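Local atomic coordinates of TarM (Staphylococcus aureus subsp. aureus 21178, PDB entry 4X7R), a protein that is a glycosyltransferase of the GT-B fold, with two Rossmann-like parallel-sheet domains and an additional long antiparallel sheet. Residues K90-R95 with I132-D137; A340-K345 with D448-I453; P418-D423 with L454-N459. The protein carries 1 engineered substitution. All coordinates share one frame; numbering follows the deposited sequence.

Overall arrangement
TarM has two Rossmann-like sheets and a separate antiparallel sheet. Interaction 1 lies in the antiparallel part, where helix 86-95 covers strand 129-136. Interactions 2 and 3 share helix 446-457 in the second Rossmann-like domain, and their centres are about 9 Å apart. They touch directly: Met449 CG lies 3.6 Å from Val420 CG1, and Val343 CG1 lies 3.7 Å from Leu454 CD2. Interaction 1 sits on the opposite side of the chain's centre, its centre about 61 Å from that of interaction 2 and about 62 Å from that of interaction 3. The UDP pocket draws on 19 residues between 15 and 411, so neither segment of interaction 3, nor segment 448-453 of interaction 2, belongs to it.

Interaction 1. Residues K90-R95 with I132-D137; sequences KHISER and IDFFKD
Arg95 lays its guanidinium flat on the ring of Phe134, and this stack is the heart of the contact between helix 86-95 and strand 129-136. The planes are only 13° apart, and Arg95 CZ stands 3.8 Å from the ring centroid, well over the face: a cation-pi pair. NH2 reaches toward the root of the ring, 3.4 Å from Phe134 CG. The arginine chain gets there by bending at chi3 (73°), which folds the guanidinium down over the ring, while Arg95 CB rests 3.7 Å from Phe134 CE1 near the other end of the ring.

The buried part lies next to this stack. Ile92 sends CG2, the branch anti to its backbone N, to Ile132 CD1 at 3.9 Å and, more loosely, to Phe134 CZ at 4.2 Å. The carbonyl oxygen of Ile92 comes to the edge of the same ring, near its plane. Phe144, on the adjoining strand 139-147, packs on Ile92 as well, so the buried isoleucine has apolar neighbours on both strands.

The outer side of the helix faces solvent. Lys90 and Glu94 are exposed, paired with each other by a long salt bridge and taking no part in the packing. Between the two regimes sits Arg95, partly exposed, whose CD lies above one face of the His91 ring, toward its rim. Its NH1 makes a salt bridge to Glu142 of strand 139-147.

The guanidinium therefore spends its flat face on an aromatic ring and an N-H group on a carboxylate. With Phe134 against its face and Glu142 at its rim, its rotation is probably well fixed, and the positive charge is probably stabilised by both partners at the margin of an otherwise apolar interface.

Interaction 2. Residues A340-K345 with D448-I453; sequences AELVVK and DMADKI
Ala450 presses its small side chain between Leu342 and Val343, where two helices of the second Rossmann-like domain of the GT-B fold pack across each other. Helix 333-346 follows strand 320-324, helix 446-457 follows strand 438-441, and the two short segments cross at -47° with their axes 8.9 Å apart. At the start of segment 448-453, Asp448 faces elsewhere, and its backbone N donates a hydrogen bond to Asn445 OD1. Met449 turns to the sheet, against Val397 and Ile441. Ala450 comes next and allows the close approach: its CB lies 3.7 Å from Leu342 CB, and Val343 CG2 rests 3.7 Å from Ala450 CA, practically on the helix backbone. Lys452 then leans toward Tyr439 and Ile441 of strand 438-441, with a long salt bridge back to Asp448. Ile453 closes the segment, packed against Leu395 and Val397 beneath it and crossing Val343 at about a right angle. Val343 straddles two partners: CG2 lies on Ala450 and also near Ile453, while CG1, anti to the backbone N (chi1 -178°), meets Ile453 CG2 at 3.9 Å.

Interaction 3. Residues P418-D423 with L454-N459; sequences PVVAFD and LQLVNN
The carbonyl oxygen of Leu454 is gripped twice by Asn458, where helix 446-457 gives out. Asn458 ND2 donates to Leu454 O at 3.0 Å, fairly straight at 161°, with the oxygen close to the plane of the amide. The backbone N of Asn458 reaches Leu454 O at 3.2 Å from the opposite face of the carbonyl plane. Outside the segments, Asn458 OD1 accepts from Lys319 NZ and ND2 also donates to Asp347 OD2, so both ends of the amide are held and its flip is probably settled. Asn459 follows as the N-cap of helix 460-477, its OD1 bonded to the backbone N of Leu462; the two asparagines thus mark the end of one helix and the start of the next.

The contact with the strand itself is apolar and small, and it turns on one methyl. Leu456 CD2 lies 3.9 Å from Val420 CG2 and 4.2 Å from Pro418 CG, meeting Val420 of the strand and Pro418 just before it, whose side chains both point toward the helix. In Val420 the touching branch CG2 is anti to the carbonyl carbon, while CG1 is anti to the backbone N; the side chains of Val420 and Leu456 slide past each other in opposite directions. Leu456 has chi1 -132°, off the staggered positions, with CD2 presented to Val420 and Pro418.

Strand 419-422 lies inside the parallel sheet, hydrogen-bonded to strand 395-398 on one flank and 438-441 on the other. Helix 446-457 runs over the sheet, with Met449 and Lys452 also on Val420, and Leu456 and Val457 on Leu395 of the adjoining strand.

Interaction 1. Residues K90-R95 with I132-D137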
ATOM      1  N   LYS A  90     -17.432  33.145  -6.579  1.00 49.18           N
ATOM      2  CA  LYS A  90     -18.502  34.141  -6.577  1.00 50.44           C
ATOM      3  C   LYS A  90     -19.844  33.440  -6.781  1.00 56.61           C
ATOM      4  O   LYS A  90     -20.781  33.735  -6.047  1.00 56.95           O
ATOM      5  CB  LYS A  90     -18.262  35.210  -7.658  1.00 53.21           C
ATOM      6  CG  LYS A  90     -19.296  36.352  -7.639  1.00 65.46           C
ATOM      7  CD  LYS A  90     -18.957  37.472  -8.627  1.00 75.45           C
ATOM      8  CE  LYS A  90     -19.629  38.790  -8.285  1.00 89.20           C
ATOM      9  NZ  LYS A  90     -21.096  38.776  -8.562  1.00100.13           N
ATOM     10  N   HIS A  91     -19.916  32.484  -7.743  1.00 55.44           N
ATOM     11  CA  HIS A  91     -21.088  31.659  -8.065  1.00 57.03           C
ATOM     12  C   HIS A  91     -21.583  30.923  -6.797  1.00 59.45           C
ATOM     13  O   HIS A  91     -22.767  31.003  -6.469  1.00 58.20           O
ATOM     14  CB  HIS A  91     -20.733  30.654  -9.192  1.00 58.99           C
ATOM     15  CG  HIS A  91     -21.744  29.569  -9.447  1.00 64.36           C
ATOM     16  ND1 HIS A  91     -21.558  28.253  -8.977  1.00 67.14           N
ATOM     17  CD2 HIS A  91     -22.909  29.622 -10.139  1.00 67.02           C
ATOM     18  CE1 HIS A  91     -22.623  27.577  -9.383  1.00 66.46           C
ATOM     19  NE2 HIS A  91     -23.464  28.360 -10.086  1.00 67.05           N
ATOM     20  N   ILE A  92     -20.657  30.218  -6.090  1.00 54.82           N
ATOM     21  CA  ILE A  92     -20.956  29.470  -4.857  1.00 54.08           C
ATOM     22  C   ILE A  92     -21.516  30.416  -3.759  1.00 59.44           C
ATOM     23  O   ILE A  92     -22.528  30.089  -3.134  1.00 58.28           O
ATOM     24  CB  ILE A  92     -19.743  28.608  -4.398  1.00 55.48           C
ATOM     25  CG1 ILE A  92     -19.389  27.542  -5.471  1.00 53.43           C
ATOM     26  CG2 ILE A  92     -19.995  27.953  -3.016  1.00 56.85           C
ATOM     27  CD1 ILE A  92     -18.084  26.800  -5.239  1.00 58.33           C
ATOM     28  N   SER A  93     -20.866  31.584  -3.562  1.00 57.61           N
ATOM     29  CA  SER A  93     -21.280  32.613  -2.601  1.00 60.13           C
ATOM     30  C   SER A  93     -22.673  33.149  -2.923  1.00 65.32           C
ATOM     31  O   SER A  93     -23.451  33.376  -1.999  1.00 67.04           O
ATOM     32  CB  SER A  93     -20.300  33.784  -2.600  1.00 65.60           C
ATOM     33  OG  SER A  93     -18.967  33.351  -2.389  1.00 79.35           O
ATOM     34  N   GLU A  94     -22.982  33.361  -4.222  1.00 61.39           N
ATOM     35  CA  GLU A  94     -24.279  33.890  -4.669  1.00 61.84           C
ATOM     36  C   GLU A  94     -25.431  32.950  -4.374  1.00 65.78           C
ATOM     37  O   GLU A  94     -26.517  33.414  -4.051  1.00 66.90           O
ATOM     38  CB  GLU A  94     -24.275  34.267  -6.163  1.00 62.67           C
ATOM     39  CG  GLU A  94     -23.525  35.549  -6.523  1.00 78.83           C
ATOM     40  CD  GLU A  94     -23.839  36.820  -5.748  1.00110.49           C
ATOM     41  OE1 GLU A  94     -25.030  37.067  -5.446  1.00108.00           O
ATOM     42  OE2 GLU A  94     -22.887  37.584  -5.469  1.00108.01           O
ATOM     43  N   ARG A  95     -25.193  31.630  -4.466  1.00 61.43           N
ATOM     44  CA  ARG A  95     -26.192  30.591  -4.198  1.00 61.05           C
ATOM     45  C   ARG A  95     -26.546  30.515  -2.715  1.00 67.57           C
ATOM     46  O   ARG A  95     -27.608  29.995  -2.369  1.00 68.77           O
ATOM     47  CB  ARG A  95     -25.711  29.225  -4.708  1.00 56.40           C
ATOM     48  CG  ARG A  95     -25.548  29.177  -6.220  1.00 57.31           C
ATOM     49  CD  ARG A  95     -24.830  27.926  -6.659  1.00 57.42           C
ATOM     50  NE  ARG A  95     -25.679  26.741  -6.541  1.00 57.20           N
ATOM     51  CZ  ARG A  95     -25.346  25.541  -6.996  1.00 66.81           C
ATOM     52  NH1 ARG A  95     -24.180  25.351  -7.598  1.00 57.37           N
ATOM     53  NH2 ARG A  95     -26.175  24.519  -6.850  1.00 57.19           N
ATOM     54  N   ILE A 132     -19.435  21.335   0.602  1.00 49.33           N
ATOM     55  CA  ILE A 132     -20.671  22.105   0.390  1.00 48.76           C
ATOM     56  C   ILE A 132     -21.571  21.267  -0.494  1.00 52.30           C
ATOM     57  O   ILE A 132     -21.246  21.046  -1.661  1.00 50.35           O
ATOM     58  CB  ILE A 132     -20.492  23.549  -0.158  1.00 51.22           C
ATOM     59  CG1 ILE A 132     -19.545  24.396   0.707  1.00 51.99           C
ATOM     60  CG2 ILE A 132     -21.854  24.243  -0.332  1.00 53.30           C
ATOM     61  CD1 ILE A 132     -19.232  25.808   0.104  1.00 51.57           C
ATOM     62  N   ASP A 133     -22.671  20.753   0.083  1.00 50.67           N
ATOM     63  CA  ASP A 133     -23.667  19.961  -0.625  1.00 49.77           C
ATOM     64  C   ASP A 133     -24.819  20.875  -0.993  1.00 55.69           C
ATOM     65  O   ASP A 133     -25.339  21.577  -0.126  1.00 57.42           O
ATOM     66  CB  ASP A 133     -24.160  18.788   0.238  1.00 52.14           C
ATOM     67  CG  ASP A 133     -23.140  17.706   0.472  1.00 59.91           C
ATOM     68  OD1 ASP A 133     -21.992  17.859   0.003  1.00 61.51           O
ATOM     69  OD2 ASP A 133     -23.492  16.685   1.105  1.00 58.93           O
ATOM     70  N   PHE A 134     -25.167  20.930  -2.287  1.00 50.56           N
ATOM     71  CA  PHE A 134     -26.282  21.737  -2.761  1.00 48.98           C
ATOM     72  C   PHE A 134     -27.475  20.858  -3.021  1.00 54.18           C
ATOM     73  O   PHE A 134     -27.334  19.699  -3.414  1.00 53.31           O
ATOM     74  CB  PHE A 134     -25.921  22.581  -3.988  1.00 48.63           C
ATOM     75  CG  PHE A 134     -25.176  23.850  -3.663  1.00 48.42           C
ATOM     76  CD1 PHE A 134     -25.829  24.930  -3.078  1.00 50.18           C
ATOM     77  CD2 PHE A 134     -23.824  23.983  -3.977  1.00 48.11           C
ATOM     78  CE1 PHE A 134     -25.135  26.106  -2.778  1.00 51.09           C
ATOM     79  CE2 PHE A 134     -23.135  25.167  -3.692  1.00 49.80           C
ATOM     80  CZ  PHE A 134     -23.791  26.220  -3.097  1.00 49.21           C
ATOM     81  N   PHE A 135     -28.652  21.402  -2.762  1.00 53.82           N
ATOM     82  CA  PHE A 135     -29.923  20.699  -2.878  1.00 55.61           C
ATOM     83  C   PHE A 135     -30.877  21.372  -3.836  1.00 63.28           C
ATOM     84  O   PHE A 135     -30.792  22.585  -4.049  1.00 63.12           O
ATOM     85  CB  PHE A 135     -30.585  20.574  -1.491  1.00 57.80           C
ATOM     86  CG  PHE A 135     -29.807  19.680  -0.565  1.00 57.93           C
ATOM     87  CD1 PHE A 135     -28.694  20.155   0.117  1.00 59.45           C
ATOM     88  CD2 PHE A 135     -30.192  18.361  -0.359  1.00 59.51           C
ATOM     89  CE1 PHE A 135     -27.948  19.310   0.943  1.00 59.84           C
ATOM     90  CE2 PHE A 135     -29.458  17.526   0.483  1.00 61.70           C
ATOM     91  CZ  PHE A 135     -28.334  18.005   1.120  1.00 59.10           C
ATOM     92  N   LYS A 136     -31.767  20.563  -4.431  1.00 62.72           N
ATOM     93  CA  LYS A 136     -32.850  20.997  -5.320  1.00 64.19           C
ATOM     94  C   LYS A 136     -34.012  20.044  -5.066  1.00 71.94           C
ATOM     95  O   LYS A 136     -33.853  18.820  -5.179  1.00 71.77           O
ATOM     96  CB  LYS A 136     -32.427  21.032  -6.801  1.00 65.64           C
ATOM     97  CG  LYS A 136     -33.470  21.662  -7.717  1.00 83.55           C
ATOM     98  CD  LYS A 136     -32.986  21.774  -9.154  1.00 93.97           C
ATOM     99  CE  LYS A 136     -34.040  22.396 -10.040  1.00106.43           C
ATOM    100  NZ  LYS A 136     -33.585  22.488 -11.452  1.00115.15           N
ATOM    101  N   ASP A 137     -35.153  20.617  -4.627  1.00 71.42           N
ATOM    102  CA  ASP A 137     -36.376  19.910  -4.263  1.00 72.68           C
ATOM    103  C   ASP A 137     -36.097  18.802  -3.234  1.00 76.24           C
ATOM    104  O   ASP A 137     -36.496  17.650  -3.413  1.00 76.29           O
ATOM    105  CB  ASP A 137     -37.189  19.484  -5.510  1.00 74.76           C
ATOM    106  CG  ASP A 137     -38.015  20.628  -6.104  1.00 87.25           C
ATOM    107  OD1 ASP A 137     -37.410  21.597  -6.635  1.00 84.19           O
ATOM    108  OD2 ASP A 137     -39.267  20.579  -5.995  1.00100.04           O
TER

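Interaction 2. Residues A340-K345 with D448-I453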
ATOM      1  N   ALA A 340      -1.119 -16.453  22.119  1.00 73.30           N
ATOM      2  CA  ALA A 340      -0.862 -15.594  23.280  1.00 74.75           C
ATOM      3  C   ALA A 340      -1.536 -16.158  24.531  1.00 81.83           C
ATOM      4  O   ALA A 340      -0.875 -16.286  25.561  1.00 82.99           O
ATOM      5  CB  ALA A 340      -1.343 -14.182  23.009  1.00 74.96           C
ATOM      6  N   GLU A 341      -2.817 -16.583  24.407  1.00 79.30           N
ATOM      7  CA  GLU A 341      -3.607 -17.209  25.473  1.00 81.76           C
ATOM      8  C   GLU A 341      -2.883 -18.431  26.071  1.00 87.05           C
ATOM      9  O   GLU A 341      -2.831 -18.559  27.292  1.00 88.77           O
ATOM     10  CB  GLU A 341      -5.006 -17.603  24.950  1.00 83.25           C
ATOM     11  CG  GLU A 341      -5.948 -18.133  26.025  1.00 94.44           C
ATOM     12  CD  GLU A 341      -7.340 -18.505  25.556  1.00116.86           C
ATOM     13  OE1 GLU A 341      -7.458 -19.204  24.524  1.00106.11           O
ATOM     14  OE2 GLU A 341      -8.316 -18.131  26.248  1.00119.14           O
ATOM     15  N   LEU A 342      -2.307 -19.300  25.209  1.00 82.42           N
ATOM     16  CA  LEU A 342      -1.575 -20.507  25.615  1.00 82.77           C
ATOM     17  C   LEU A 342      -0.254 -20.175  26.310  1.00 88.09           C
ATOM     18  O   LEU A 342       0.061 -20.777  27.334  1.00 90.38           O
ATOM     19  CB  LEU A 342      -1.319 -21.433  24.411  1.00 80.86           C
ATOM     20  CG  LEU A 342      -2.539 -22.057  23.728  1.00 85.60           C
ATOM     21  CD1 LEU A 342      -2.159 -22.643  22.384  1.00 83.49           C
ATOM     22  CD2 LEU A 342      -3.175 -23.139  24.602  1.00 90.68           C
ATOM     23  N   VAL A 343       0.506 -19.214  25.758  1.00 83.98           N
ATOM     24  CA  VAL A 343       1.798 -18.764  26.291  1.00 83.99           C
ATOM     25  C   VAL A 343       1.589 -18.109  27.670  1.00 89.83           C
ATOM     26  O   VAL A 343       2.279 -18.476  28.624  1.00 89.85           O
ATOM     27  CB  VAL A 343       2.557 -17.836  25.291  1.00 85.87           C
ATOM     28  CG1 VAL A 343       3.915 -17.421  25.833  1.00 85.73           C
ATOM     29  CG2 VAL A 343       2.736 -18.506  23.933  1.00 83.73           C
ATOM     30  N   VAL A 344       0.606 -17.179  27.771  1.00 87.52           N
ATOM     31  CA  VAL A 344       0.248 -16.452  28.998  1.00 89.66           C
ATOM     32  C   VAL A 344      -0.262 -17.395  30.107  1.00 96.69           C
ATOM     33  O   VAL A 344       0.074 -17.175  31.266  1.00 98.99           O
ATOM     34  CB  VAL A 344      -0.663 -15.216  28.724  1.00 93.20           C
ATOM     35  CG1 VAL A 344      -1.169 -14.569  30.011  1.00 95.52           C
ATOM     36  CG2 VAL A 344       0.065 -14.182  27.869  1.00 90.79           C
ATOM     37  N   LYS A 345      -1.009 -18.468  29.748  1.00 92.90           N
ATOM     38  CA  LYS A 345      -1.496 -19.454  30.730  1.00 94.96           C
ATOM     39  C   LYS A 345      -0.379 -20.314  31.357  1.00 99.43           C
ATOM     40  O   LYS A 345      -0.595 -20.877  32.430  1.00102.38           O
ATOM     41  CB  LYS A 345      -2.669 -20.303  30.199  1.00 97.07           C
ATOM     42  CG  LYS A 345      -4.003 -19.545  30.161  1.00106.47           C
ATOM     43  CD  LYS A 345      -5.220 -20.470  30.120  1.00117.37           C
ATOM     44  CE  LYS A 345      -5.803 -20.724  31.500  1.00127.10           C
ATOM     45  NZ  LYS A 345      -6.855 -21.777  31.482  1.00130.60           N
ATOM     46  N   ASP A 448       2.443 -26.195  19.366  1.00 67.24           N
ATOM     47  CA  ASP A 448       3.887 -26.262  19.121  1.00 65.76           C
ATOM     48  C   ASP A 448       4.474 -24.855  18.981  1.00 66.75           C
ATOM     49  O   ASP A 448       5.606 -24.638  19.401  1.00 66.74           O
ATOM     50  CB  ASP A 448       4.237 -27.133  17.906  1.00 66.50           C
ATOM     51  CG  ASP A 448       5.735 -27.373  17.745  1.00 77.00           C
ATOM     52  OD1 ASP A 448       6.372 -27.841  18.719  1.00 78.14           O
ATOM     53  OD2 ASP A 448       6.274 -27.069  16.655  1.00 79.09           O
ATOM     54  N   MET A 449       3.698 -23.894  18.453  1.00 61.68           N
ATOM     55  CA  MET A 449       4.177 -22.518  18.341  1.00 61.02           C
ATOM     56  C   MET A 449       4.268 -21.858  19.719  1.00 67.21           C
ATOM     57  O   MET A 449       5.248 -21.158  19.992  1.00 65.91           O
ATOM     58  CB  MET A 449       3.319 -21.689  17.398  1.00 62.20           C
ATOM     59  CG  MET A 449       4.015 -20.444  16.962  1.00 64.70           C
ATOM     60  SD  MET A 449       3.060 -19.459  15.809  1.00 67.41           S
ATOM     61  CE  MET A 449       2.397 -18.433  16.855  1.00 64.80           C
ATOM     62  N   ALA A 450       3.253 -22.095  20.588  1.00 65.89           N
ATOM     63  CA  ALA A 450       3.226 -21.595  21.964  1.00 67.72           C
ATOM     64  C   ALA A 450       4.420 -22.178  22.747  1.00 72.39           C
ATOM     65  O   ALA A 450       5.082 -21.440  23.478  1.00 72.74           O
ATOM     66  CB  ALA A 450       1.914 -21.972  22.639  1.00 70.23           C
ATOM     67  N   ASP A 451       4.732 -23.475  22.523  1.00 68.45           N
ATOM     68  CA  ASP A 451       5.858 -24.185  23.140  1.00 68.89           C
ATOM     69  C   ASP A 451       7.206 -23.574  22.759  1.00 70.68           C
ATOM     70  O   ASP A 451       8.059 -23.399  23.630  1.00 70.13           O
ATOM     71  CB  ASP A 451       5.841 -25.683  22.767  1.00 70.82           C
ATOM     72  CG  ASP A 451       4.837 -26.540  23.526  1.00 88.20           C
ATOM     73  OD1 ASP A 451       4.350 -26.090  24.597  1.00 90.88           O
ATOM     74  OD2 ASP A 451       4.562 -27.676  23.069  1.00 95.56           O
ATOM     75  N   LYS A 452       7.394 -23.241  21.465  1.00 65.61           N
ATOM     76  CA  LYS A 452       8.648 -22.667  20.964  1.00 64.14           C
ATOM     77  C   LYS A 452       8.871 -21.238  21.424  1.00 68.64           C
ATOM     78  O   LYS A 452      10.013 -20.867  21.700  1.00 69.57           O
ATOM     79  CB  LYS A 452       8.803 -22.832  19.440  1.00 63.77           C
ATOM     80  CG  LYS A 452       8.822 -24.302  18.988  1.00 63.96           C
ATOM     81  CD  LYS A 452      10.066 -25.088  19.382  1.00 67.07           C
ATOM     82  CE  LYS A 452       9.878 -26.581  19.212  1.00 70.75           C
ATOM     83  NZ  LYS A 452       9.781 -26.984  17.785  1.00 79.91           N
ATOM     84  N   ILE A 453       7.786 -20.454  21.555  1.00 64.19           N
ATOM     85  CA  ILE A 453       7.832 -19.082  22.063  1.00 64.07           C
ATOM     86  C   ILE A 453       8.295 -19.147  23.526  1.00 71.06           C
ATOM     87  O   ILE A 453       9.219 -18.418  23.896  1.00 70.54           O
ATOM     88  CB  ILE A 453       6.468 -18.357  21.876  1.00 66.77           C
ATOM     89  CG1 ILE A 453       6.267 -17.951  20.395  1.00 64.52           C
ATOM     90  CG2 ILE A 453       6.331 -17.132  22.814  1.00 69.21           C
ATOM     91  CD1 ILE A 453       4.812 -17.783  19.966  1.00 64.17           C
TER

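Interaction 3. Residues P418-D423 with L454-N459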
ATOM      1  N   PRO A 418      14.944 -13.333  16.646  1.00 51.58           N
ATOM      2  CA  PRO A 418      14.548 -14.579  15.956  1.00 50.17           C
ATOM      3  C   PRO A 418      13.051 -14.680  15.718  1.00 54.17           C
ATOM      4  O   PRO A 418      12.257 -14.109  16.466  1.00 55.52           O
ATOM      5  CB  PRO A 418      15.082 -15.692  16.868  1.00 52.02           C
ATOM      6  CG  PRO A 418      15.201 -15.066  18.225  1.00 57.47           C
ATOM      7  CD  PRO A 418      15.462 -13.597  18.011  1.00 53.64           C
ATOM      8  N   VAL A 419      12.684 -15.371  14.638  1.00 48.46           N
ATOM      9  CA  VAL A 419      11.291 -15.559  14.236  1.00 47.00           C
ATOM     10  C   VAL A 419      10.800 -16.975  14.547  1.00 51.49           C
ATOM     11  O   VAL A 419      11.521 -17.954  14.329  1.00 50.59           O
ATOM     12  CB  VAL A 419      11.093 -15.214  12.734  1.00 47.87           C
ATOM     13  CG1 VAL A 419       9.635 -15.361  12.315  1.00 47.72           C
ATOM     14  CG2 VAL A 419      11.591 -13.810  12.423  1.00 46.72           C
ATOM     15  N   VAL A 420       9.563 -17.057  15.067  1.00 49.44           N
ATOM     16  CA  VAL A 420       8.770 -18.267  15.277  1.00 49.02           C
ATOM     17  C   VAL A 420       7.589 -18.082  14.265  1.00 50.52           C
ATOM     18  O   VAL A 420       6.754 -17.190  14.418  1.00 50.10           O
ATOM     19  CB  VAL A 420       8.338 -18.482  16.750  1.00 55.54           C
ATOM     20  CG1 VAL A 420       7.605 -19.813  16.909  1.00 56.07           C
ATOM     21  CG2 VAL A 420       9.555 -18.452  17.683  1.00 56.44           C
ATOM     22  N   ALA A 421       7.630 -18.830  13.160  1.00 44.88           N
ATOM     23  CA  ALA A 421       6.695 -18.687  12.067  1.00 42.97           C
ATOM     24  C   ALA A 421       6.070 -19.983  11.599  1.00 46.28           C
ATOM     25  O   ALA A 421       6.725 -21.024  11.611  1.00 44.35           O
ATOM     26  CB  ALA A 421       7.399 -18.027  10.892  1.00 41.80           C
ATOM     27  N   PHE A 422       4.811 -19.905  11.110  1.00 43.03           N
ATOM     28  CA  PHE A 422       4.172 -21.056  10.492  1.00 43.20           C
ATOM     29  C   PHE A 422       4.895 -21.297   9.155  1.00 44.88           C
ATOM     30  O   PHE A 422       5.146 -20.328   8.431  1.00 43.75           O
ATOM     31  CB  PHE A 422       2.661 -20.821  10.272  1.00 45.55           C
ATOM     32  CG  PHE A 422       1.774 -20.924  11.499  1.00 48.53           C
ATOM     33  CD1 PHE A 422       2.077 -21.810  12.528  1.00 51.74           C
ATOM     34  CD2 PHE A 422       0.612 -20.168  11.603  1.00 51.80           C
ATOM     35  CE1 PHE A 422       1.241 -21.926  13.649  1.00 54.82           C
ATOM     36  CE2 PHE A 422      -0.225 -20.284  12.725  1.00 56.44           C
ATOM     37  CZ  PHE A 422       0.092 -21.167  13.739  1.00 55.34           C
ATOM     38  N   ASP A 423       5.307 -22.557   8.873  1.00 40.57           N
ATOM     39  CA  ASP A 423       5.991 -22.922   7.629  1.00 39.32           C
ATOM     40  C   ASP A 423       4.952 -22.909   6.494  1.00 43.67           C
ATOM     41  O   ASP A 423       4.255 -23.901   6.281  1.00 43.82           O
ATOM     42  CB  ASP A 423       6.687 -24.309   7.741  1.00 41.40           C
ATOM     43  CG  ASP A 423       7.667 -24.594   6.601  1.00 47.04           C
ATOM     44  OD1 ASP A 423       7.639 -23.858   5.584  1.00 43.33           O
ATOM     45  OD2 ASP A 423       8.455 -25.548   6.718  1.00 59.76           O
ATOM     46  N   LEU A 454       7.700 -20.077  24.323  1.00 69.66           N
ATOM     47  CA  LEU A 454       8.019 -20.285  25.734  1.00 71.60           C
ATOM     48  C   LEU A 454       9.476 -20.680  25.953  1.00 76.43           C
ATOM     49  O   LEU A 454      10.127 -20.080  26.802  1.00 78.05           O
ATOM     50  CB  LEU A 454       7.056 -21.285  26.387  1.00 73.30           C
ATOM     51  CG  LEU A 454       5.668 -20.748  26.712  1.00 78.79           C
ATOM     52  CD1 LEU A 454       4.662 -21.871  26.795  1.00 79.97           C
ATOM     53  CD2 LEU A 454       5.676 -19.926  27.984  1.00 83.01           C
ATOM     54  N   GLN A 455      10.004 -21.640  25.161  1.00 72.06           N
ATOM     55  CA  GLN A 455      11.413 -22.058  25.209  1.00 71.85           C
ATOM     56  C   GLN A 455      12.301 -20.827  24.950  1.00 74.83           C
ATOM     57  O   GLN A 455      13.190 -20.533  25.741  1.00 76.07           O
ATOM     58  CB  GLN A 455      11.722 -23.120  24.127  1.00 71.62           C
ATOM     59  CG  GLN A 455      11.143 -24.511  24.365  1.00 92.23           C
ATOM     60  CD  GLN A 455      11.368 -25.438  23.183  1.00114.51           C
ATOM     61  OE1 GLN A 455      12.443 -25.467  22.562  1.00108.62           O
ATOM     62  NE2 GLN A 455      10.363 -26.243  22.862  1.00108.67           N
ATOM     63  N   LEU A 456      12.003 -20.084  23.877  1.00 69.78           N
ATOM     64  CA  LEU A 456      12.751 -18.907  23.451  1.00 68.49           C
ATOM     65  C   LEU A 456      12.709 -17.710  24.424  1.00 73.84           C
ATOM     66  O   LEU A 456      13.781 -17.186  24.744  1.00 72.95           O
ATOM     67  CB  LEU A 456      12.381 -18.537  22.003  1.00 66.09           C
ATOM     68  CG  LEU A 456      13.507 -18.248  20.988  1.00 68.21           C
ATOM     69  CD1 LEU A 456      14.679 -19.185  21.127  1.00 67.40           C
ATOM     70  CD2 LEU A 456      12.984 -18.323  19.559  1.00 67.77           C
ATOM     71  N   VAL A 457      11.507 -17.307  24.932  1.00 72.08           N
ATOM     72  CA  VAL A 457      11.374 -16.185  25.892  1.00 73.73           C
ATOM     73  C   VAL A 457      12.070 -16.450  27.225  1.00 80.24           C
ATOM     74  O   VAL A 457      12.449 -15.493  27.903  1.00 81.81           O
ATOM     75  CB  VAL A 457       9.932 -15.655  26.157  1.00 78.22           C
ATOM     76  CG1 VAL A 457       9.372 -14.881  24.984  1.00 76.25           C
ATOM     77  CG2 VAL A 457       8.977 -16.747  26.633  1.00 79.05           C
ATOM     78  N   ASN A 458      12.181 -17.734  27.621  1.00 77.10           N
ATOM     79  CA  ASN A 458      12.770 -18.171  28.893  1.00 78.82           C
ATOM     80  C   ASN A 458      14.219 -18.671  28.792  1.00 83.47           C
ATOM     81  O   ASN A 458      14.725 -19.270  29.739  1.00 85.27           O
ATOM     82  CB  ASN A 458      11.869 -19.211  29.559  1.00 78.25           C
ATOM     83  CG  ASN A 458      10.601 -18.618  30.110  1.00100.24           C
ATOM     84  OD1 ASN A 458      10.596 -17.952  31.147  1.00 92.63           O
ATOM     85  ND2 ASN A 458       9.498 -18.838  29.424  1.00 93.65           N
ATOM     86  N   ASN A 459      14.891 -18.400  27.664  1.00 78.50           N
ATOM     87  CA  ASN A 459      16.282 -18.794  27.442  1.00 77.85           C
ATOM     88  C   ASN A 459      17.017 -17.643  26.742  1.00 82.49           C
ATOM     89  O   ASN A 459      16.909 -17.480  25.521  1.00 80.91           O
ATOM     90  CB  ASN A 459      16.351 -20.104  26.650  1.00 74.63           C
ATOM     91  CG  ASN A 459      17.680 -20.800  26.691  1.00 86.58           C
ATOM     92  OD1 ASN A 459      18.744 -20.180  26.624  1.00 79.67           O
ATOM     93  ND2 ASN A 459      17.645 -22.120  26.729  1.00 78.25           N
TER